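Local coordinates for anopheles Plasmodium-responsive Leucine-rich repeat protein 1B (Anopheles gambiae, PDB 4XGO) that probably acts in mosquito immunity to Plasmodium, its leucine-rich repeat domain belonging to a longer coiled-coil protein thought to partner LRIM1, at residues A[300-314]-A[330-344]. Sequence-based numbering, arbitrary orientation.
Sequences LSHNDWDCNSLRALF and KIDYHLEHGLCCKES
Cys307, in the first turn of helix 307-314, is joined covalently to Cys341 of strand 339-342, SG to SG at 2.0 Å. Next to this disulfide, two backbone hydrogen bonds meet at Lys342: Lys342 N gives to Trp305 O (2.9 Å), and Cys307 N to Lys342 O (3.1 Å). They set Asp306 beside Lys342 in a short, weakly bonded parallel pairing; strand 339-342 also forms an antiparallel beta-hairpin with 334-336, closed by the type I' turn Glu336-Leu339. Such a disulfide-bonded cap closing the last repeat is characteristic of extracellular leucine-rich repeat domains; here it follows strand 297-299, the final strand of the solenoid's parallel array, and Cys340 adds a second disulfide to Cys329. Among the charged groups, Arg311 grips Glu343 end-on, NH1 to OE2 (3.0 Å) and NH2 to OE1 (2.9 Å), guanidinium and carboxylate planes 23° apart. Glu336, CG anti to its N (chi1 176°) and bent at chi2, brings OE1 within 2.9 Å of Arg311 NH1, its carboxylate nearly perpendicular to the guanidinium. His334 NE2 donates to Glu343 OE2 as well, giving that oxygen two donors. Apolar packing gathers Leu300, Leu310 (CD2 to Leu339 CB, 3.9 Å) and Phe314 (CZ to Leu339 CD1, 3.6 Å) round Leu339, while the edge of His337 points toward the face of Phe314 in an offset edge-to-face pair, planes at 73°.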
loop_
_atom_site.group_PDB
_atom_site.type_symbol
_atom_site.label_atom_id
_atom_site.label_comp_id
_atom_site.label_asym_id
_atom_site.label_seq_id
_atom_site.Cartn_x
_atom_site.Cartn_y
_atom_site.Cartn_z
ATOM N N LEU A 300 -18.682 -28.218 -11.523
ATOM C CA LEU A 300 -18.825 -29.558 -10.933
ATOM C C LEU A 300 -17.509 -30.260 -10.593
ATOM O O LEU A 300 -17.530 -31.362 -10.021
ATOM C CB LEU A 300 -19.579 -30.451 -11.928
ATOM C CG LEU A 300 -20.970 -30.006 -12.351
ATOM C CD1 LEU A 300 -21.489 -30.926 -13.437
ATOM C CD2 LEU A 300 -21.908 -29.968 -11.151
ATOM N N SER A 301 -16.370 -29.658 -10.925
ATOM C CA SER A 301 -15.100 -30.365 -10.807
ATOM C C SER A 301 -14.683 -30.523 -9.351
ATOM O O SER A 301 -15.249 -29.869 -8.453
ATOM C CB SER A 301 -13.977 -29.671 -11.601
ATOM O OG SER A 301 -13.707 -28.386 -11.074
ATOM N N HIS A 302 -13.714 -31.416 -9.126
ATOM C CA HIS A 302 -13.165 -31.682 -7.804
ATOM C C HIS A 302 -14.258 -32.088 -6.814
ATOM O O HIS A 302 -14.449 -31.438 -5.773
ATOM C CB HIS A 302 -12.381 -30.476 -7.306
ATOM C CG HIS A 302 -11.207 -30.168 -8.171
ATOM N ND1 HIS A 302 -9.944 -30.648 -7.895
ATOM C CD2 HIS A 302 -11.112 -29.500 -9.344
ATOM C CE1 HIS A 302 -9.110 -30.251 -8.842
ATOM N NE2 HIS A 302 -9.794 -29.553 -9.729
ATOM N N ASN A 303 -14.982 -33.141 -7.201
ATOM C CA ASN A 303 -15.969 -33.777 -6.346
ATOM C C ASN A 303 -15.687 -35.274 -6.279
ATOM O O ASN A 303 -14.525 -35.669 -6.402
ATOM C CB ASN A 303 -17.385 -33.415 -6.799
ATOM C CG ASN A 303 -17.845 -32.078 -6.224
ATOM O OD1 ASN A 303 -18.102 -31.969 -5.027
ATOM N ND2 ASN A 303 -17.918 -31.057 -7.056
ATOM N N ASP A 304 -16.705 -36.094 -6.012
ATOM C CA ASP A 304 -16.536 -37.548 -5.926
ATOM C C ASP A 304 -17.681 -38.252 -6.643
ATOM O O ASP A 304 -18.350 -39.121 -6.079
ATOM C CB ASP A 304 -16.488 -37.980 -4.462
ATOM C CG ASP A 304 -15.223 -37.538 -3.777
ATOM O OD1 ASP A 304 -14.160 -38.165 -4.012
ATOM O OD2 ASP A 304 -15.281 -36.562 -3.000
ATOM N N TRP A 305 -17.877 -37.895 -7.906
ATOM C CA TRP A 305 -19.108 -38.231 -8.639
ATOM C C TRP A 305 -19.315 -39.710 -8.897
ATOM O O TRP A 305 -18.396 -40.423 -9.305
ATOM C CB TRP A 305 -19.138 -37.555 -10.028
ATOM C CG TRP A 305 -19.211 -36.103 -9.951
ATOM C CD1 TRP A 305 -18.233 -35.202 -10.282
ATOM C CD2 TRP A 305 -20.313 -35.338 -9.470
ATOM N NE1 TRP A 305 -18.671 -33.927 -10.046
ATOM C CE2 TRP A 305 -19.942 -33.979 -9.544
ATOM C CE3 TRP A 305 -21.582 -35.667 -8.989
ATOM C CZ2 TRP A 305 -20.787 -32.951 -9.124
ATOM C CZ3 TRP A 305 -22.421 -34.639 -8.576
ATOM C CH2 TRP A 305 -22.037 -33.310 -8.674
ATOM N N ASP A 306 -20.553 -40.138 -8.707
ATOM C CA ASP A 306 -21.056 -41.394 -9.259
ATOM C C ASP A 306 -21.369 -41.144 -10.746
ATOM O O ASP A 306 -22.022 -40.153 -11.097
ATOM C CB ASP A 306 -22.299 -41.780 -8.458
ATOM C CG ASP A 306 -23.078 -42.885 -9.071
ATOM O OD1 ASP A 306 -22.691 -44.057 -8.852
ATOM O OD2 ASP A 306 -24.103 -42.587 -9.712
ATOM N N CYS A 307 -20.860 -42.002 -11.629
ATOM C CA CYS A 307 -20.999 -41.764 -13.075
ATOM C C CYS A 307 -22.458 -41.697 -13.517
ATOM O O CYS A 307 -22.817 -40.859 -14.326
ATOM C CB CYS A 307 -20.259 -42.836 -13.890
ATOM S SG CYS A 307 -18.462 -42.746 -13.793
ATOM N N ASN A 308 -23.296 -42.577 -12.987
ATOM C CA ASN A 308 -24.712 -42.593 -13.379
ATOM C C ASN A 308 -25.409 -41.272 -13.028
ATOM O O ASN A 308 -26.160 -40.724 -13.830
ATOM C CB ASN A 308 -25.430 -43.790 -12.747
ATOM C CG ASN A 308 -25.027 -45.109 -13.389
ATOM O OD1 ASN A 308 -24.725 -45.158 -14.588
ATOM N ND2 ASN A 308 -24.997 -46.182 -12.596
ATOM N N SER A 309 -25.108 -40.730 -11.854
ATOM C CA SER A 309 -25.680 -39.444 -11.448
ATOM C C SER A 309 -25.158 -38.300 -12.308
ATOM O O SER A 309 -25.914 -37.435 -12.760
ATOM C CB SER A 309 -25.333 -39.159 -9.984
ATOM O OG SER A 309 -26.047 -38.031 -9.510
ATOM N N LEU A 310 -23.846 -38.273 -12.504
ATOM C CA LEU A 310 -23.223 -37.267 -13.352
ATOM C C LEU A 310 -23.770 -37.323 -14.780
ATOM O O LEU A 310 -24.108 -36.288 -15.359
ATOM C CB LEU A 310 -21.708 -37.486 -13.364
ATOM C CG LEU A 310 -20.837 -36.471 -14.090
ATOM C CD1 LEU A 310 -20.978 -35.103 -13.450
ATOM C CD2 LEU A 310 -19.396 -36.939 -14.033
ATOM N N ARG A 311 -23.859 -38.526 -15.337
ATOM C CA ARG A 311 -24.410 -38.702 -16.691
ATOM C C ARG A 311 -25.874 -38.285 -16.779
ATOM O O ARG A 311 -26.284 -37.693 -17.778
ATOM C CB ARG A 311 -24.262 -40.140 -17.161
ATOM C CG ARG A 311 -22.857 -40.476 -17.621
ATOM C CD ARG A 311 -22.842 -41.793 -18.370
ATOM N NE ARG A 311 -23.063 -42.938 -17.497
ATOM C CZ ARG A 311 -22.116 -43.761 -17.062
ATOM N NH1 ARG A 311 -20.840 -43.582 -17.399
ATOM N NH2 ARG A 311 -22.445 -44.775 -16.277
ATOM N N ALA A 312 -26.652 -38.583 -15.737
ATOM C CA ALA A 312 -28.035 -38.103 -15.645
ATOM C C ALA A 312 -28.098 -36.581 -15.600
ATOM O O ALA A 312 -29.044 -35.977 -16.100
ATOM C CB ALA A 312 -28.727 -38.694 -14.426
ATOM N N LEU A 313 -27.094 -35.965 -14.985
ATOM C CA LEU A 313 -26.993 -34.509 -14.906
ATOM C C LEU A 313 -26.766 -33.871 -16.282
ATOM O O LEU A 313 -27.369 -32.839 -16.598
ATOM C CB LEU A 313 -25.852 -34.119 -13.954
ATOM C CG LEU A 313 -25.986 -32.874 -13.092
ATOM C CD1 LEU A 313 -27.243 -32.921 -12.237
ATOM C CD2 LEU A 313 -24.754 -32.750 -12.210
ATOM N N PHE A 314 -25.897 -34.472 -17.097
ATOM C CA PHE A 314 -25.634 -33.944 -18.449
ATOM C C PHE A 314 -26.849 -34.101 -19.358
ATOM O O PHE A 314 -27.113 -33.240 -20.191
ATOM C CB PHE A 314 -24.438 -34.633 -19.125
ATOM C CG PHE A 314 -23.133 -34.488 -18.389
ATOM C CD1 PHE A 314 -22.755 -33.284 -17.808
ATOM C CD2 PHE A 314 -22.259 -35.566 -18.309
ATOM C CE1 PHE A 314 -21.547 -33.168 -17.142
ATOM C CE2 PHE A 314 -21.048 -35.454 -17.649
ATOM C CZ PHE A 314 -20.690 -34.255 -17.070
ATOM N N LYS A 330 -8.485 -39.722 -9.575
ATOM C CA LYS A 330 -7.901 -40.665 -8.647
ATOM C C LYS A 330 -8.236 -42.090 -9.075
ATOM O O LYS A 330 -9.055 -42.325 -9.965
ATOM C CB LYS A 330 -8.328 -40.367 -7.205
ATOM C CG LYS A 330 -9.760 -40.713 -6.846
ATOM C CD LYS A 330 -10.110 -40.086 -5.503
ATOM C CE LYS A 330 -11.401 -40.649 -4.935
ATOM N NZ LYS A 330 -11.790 -39.929 -3.690
ATOM N N ILE A 331 -7.561 -43.052 -8.458
ATOM C CA ILE A 331 -7.723 -44.443 -8.819
ATOM C C ILE A 331 -9.205 -44.848 -8.838
ATOM O O ILE A 331 -9.974 -44.466 -7.942
ATOM C CB ILE A 331 -6.906 -45.352 -7.858
ATOM C CG1 ILE A 331 -6.791 -46.766 -8.413
ATOM C CG2 ILE A 331 -7.500 -45.324 -6.453
ATOM C CD1 ILE A 331 -5.738 -47.614 -7.724
ATOM N N ASP A 332 -9.581 -45.592 -9.879
ATOM C CA ASP A 332 -10.941 -46.116 -10.107
ATOM C C ASP A 332 -11.966 -45.083 -10.589
ATOM O O ASP A 332 -13.141 -45.429 -10.767
ATOM C CB ASP A 332 -11.476 -46.884 -8.895
ATOM C CG ASP A 332 -10.628 -48.094 -8.563
ATOM O OD1 ASP A 332 -10.102 -48.737 -9.499
ATOM O OD2 ASP A 332 -10.500 -48.412 -7.369
ATOM N N TYR A 333 -11.518 -43.847 -10.791
ATOM C CA TYR A 333 -12.326 -42.797 -11.410
ATOM C C TYR A 333 -11.786 -42.545 -12.811
ATOM O O TYR A 333 -10.595 -42.733 -13.075
ATOM C CB TYR A 333 -12.284 -41.504 -10.602
ATOM C CG TYR A 333 -13.102 -41.549 -9.319
ATOM C CD1 TYR A 333 -12.719 -42.371 -8.257
ATOM C CD2 TYR A 333 -14.237 -40.761 -9.161
ATOM C CE1 TYR A 333 -13.459 -42.422 -7.086
ATOM C CE2 TYR A 333 -14.989 -40.810 -8.000
ATOM C CZ TYR A 333 -14.589 -41.629 -6.961
ATOM O OH TYR A 333 -15.330 -41.688 -5.797
ATOM N N HIS A 334 -12.678 -42.136 -13.700
ATOM C CA HIS A 334 -12.320 -41.828 -15.068
ATOM C C HIS A 334 -13.094 -40.611 -15.525
ATOM O O HIS A 334 -14.135 -40.272 -14.964
ATOM C CB HIS A 334 -12.628 -43.019 -15.986
ATOM C CG HIS A 334 -14.093 -43.235 -16.237
ATOM N ND1 HIS A 334 -14.786 -42.570 -17.230
ATOM C CD2 HIS A 334 -14.997 -44.039 -15.628
ATOM C CE1 HIS A 334 -16.050 -42.959 -17.224
ATOM N NE2 HIS A 334 -16.205 -43.852 -16.265
ATOM N N LEU A 335 -12.585 -39.962 -16.556
ATOM C CA LEU A 335 -13.227 -38.757 -17.057
ATOM C C LEU A 335 -14.467 -39.088 -17.877
ATOM O O LEU A 335 -14.459 -39.992 -18.713
ATOM C CB LEU A 335 -12.267 -37.927 -17.895
ATOM C CG LEU A 335 -11.055 -37.352 -17.178
ATOM C CD1 LEU A 335 -9.964 -36.969 -18.162
ATOM C CD2 LEU A 335 -11.449 -36.142 -16.347
ATOM N N GLU A 336 -15.523 -38.338 -17.603
ATOM C CA GLU A 336 -16.786 -38.408 -18.288
ATOM C C GLU A 336 -17.164 -36.964 -18.628
ATOM O O GLU A 336 -17.402 -36.168 -17.737
ATOM C CB GLU A 336 -17.798 -39.032 -17.343
ATOM C CG GLU A 336 -19.208 -39.084 -17.882
ATOM C CD GLU A 336 -19.392 -40.211 -18.851
ATOM O OE1 GLU A 336 -19.330 -41.387 -18.429
ATOM O OE2 GLU A 336 -19.623 -39.900 -20.034
ATOM N N HIS A 337 -17.187 -36.614 -19.918
ATOM C CA HIS A 337 -17.299 -35.210 -20.337
ATOM C C HIS A 337 -16.392 -34.274 -19.536
ATOM O O HIS A 337 -16.803 -33.190 -19.097
ATOM C CB HIS A 337 -18.752 -34.732 -20.290
ATOM C CG HIS A 337 -19.640 -35.430 -21.275
ATOM N ND1 HIS A 337 -20.476 -36.466 -20.919
ATOM C CD2 HIS A 337 -19.805 -35.256 -22.606
ATOM C CE1 HIS A 337 -21.124 -36.897 -21.988
ATOM N NE2 HIS A 337 -20.735 -36.178 -23.026
ATOM N N GLY A 338 -15.152 -34.705 -19.347
ATOM C CA GLY A 338 -14.165 -33.896 -18.671
ATOM C C GLY A 338 -14.204 -33.891 -17.149
ATOM O O GLY A 338 -13.416 -33.181 -16.527
ATOM N N LEU A 339 -15.097 -34.679 -16.555
ATOM C CA LEU A 339 -15.264 -34.707 -15.084
ATOM C C LEU A 339 -15.085 -36.120 -14.541
ATOM O O LEU A 339 -15.598 -37.084 -15.114
ATOM C CB LEU A 339 -16.652 -34.182 -14.714
ATOM C CG LEU A 339 -16.838 -32.684 -14.955
ATOM C CD1 LEU A 339 -18.314 -32.361 -15.147
ATOM C CD2 LEU A 339 -16.244 -31.855 -13.825
ATOM N N CYS A 340 -14.383 -36.256 -13.415
ATOM C CA CYS A 340 -14.078 -37.581 -12.871
ATOM C C CYS A 340 -15.302 -38.237 -12.259
ATOM O O CYS A 340 -16.069 -37.587 -11.544
ATOM C CB CYS A 340 -13.012 -37.503 -11.783
ATOM S SG CYS A 340 -11.449 -36.904 -12.424
ATOM N N CYS A 341 -15.474 -39.526 -12.510
ATOM C CA CYS A 341 -16.526 -40.263 -11.851
ATOM C C CYS A 341 -16.186 -41.736 -11.766
ATOM O O CYS A 341 -15.385 -42.255 -12.551
ATOM C CB CYS A 341 -17.871 -40.057 -12.565
ATOM S SG CYS A 341 -17.960 -40.822 -14.217
ATOM N N LYS A 342 -16.818 -42.402 -10.807
ATOM C CA LYS A 342 -16.614 -43.830 -10.569
ATOM C C LYS A 342 -17.876 -44.580 -10.927
ATOM O O LYS A 342 -18.974 -44.165 -10.566
ATOM C CB LYS A 342 -16.269 -44.046 -9.101
ATOM C CG LYS A 342 -15.997 -45.488 -8.692
ATOM C CD LYS A 342 -15.691 -45.540 -7.212
ATOM C CE LYS A 342 -15.341 -46.945 -6.752
ATOM N NZ LYS A 342 -15.468 -47.014 -5.265
ATOM N N GLU A 343 -17.712 -45.696 -11.643
ATOM C CA GLU A 343 -18.842 -46.507 -12.071
ATOM C C GLU A 343 -19.308 -47.361 -10.894
ATOM O O GLU A 343 -18.511 -47.726 -10.039
ATOM C CB GLU A 343 -18.437 -47.407 -13.246
ATOM C CG GLU A 343 -17.943 -46.655 -14.480
ATOM C CD GLU A 343 -19.062 -46.039 -15.301
ATOM O OE1 GLU A 343 -20.240 -46.149 -14.911
ATOM O OE2 GLU A 343 -18.763 -45.434 -16.354
ATOM N N SER A 344 -20.600 -47.654 -10.841
ATOM C CA SER A 344 -21.151 -48.531 -9.802
ATOM C C SER A 344 -20.979 -49.992 -10.207
ATOM O O SER A 344 -20.089 -50.679 -9.706
ATOM C CB SER A 344 -22.632 -48.228 -9.585
ATOM O OG SER A 344 -23.335 -48.293 -10.813
HETATM O O HOH W 1 -17.911 -41.798 -5.786
HETATM O O HOH W 2 -15.346 -36.844 -9.053
HETATM O O HOH W 3 -22.528 -45.000 -11.439
#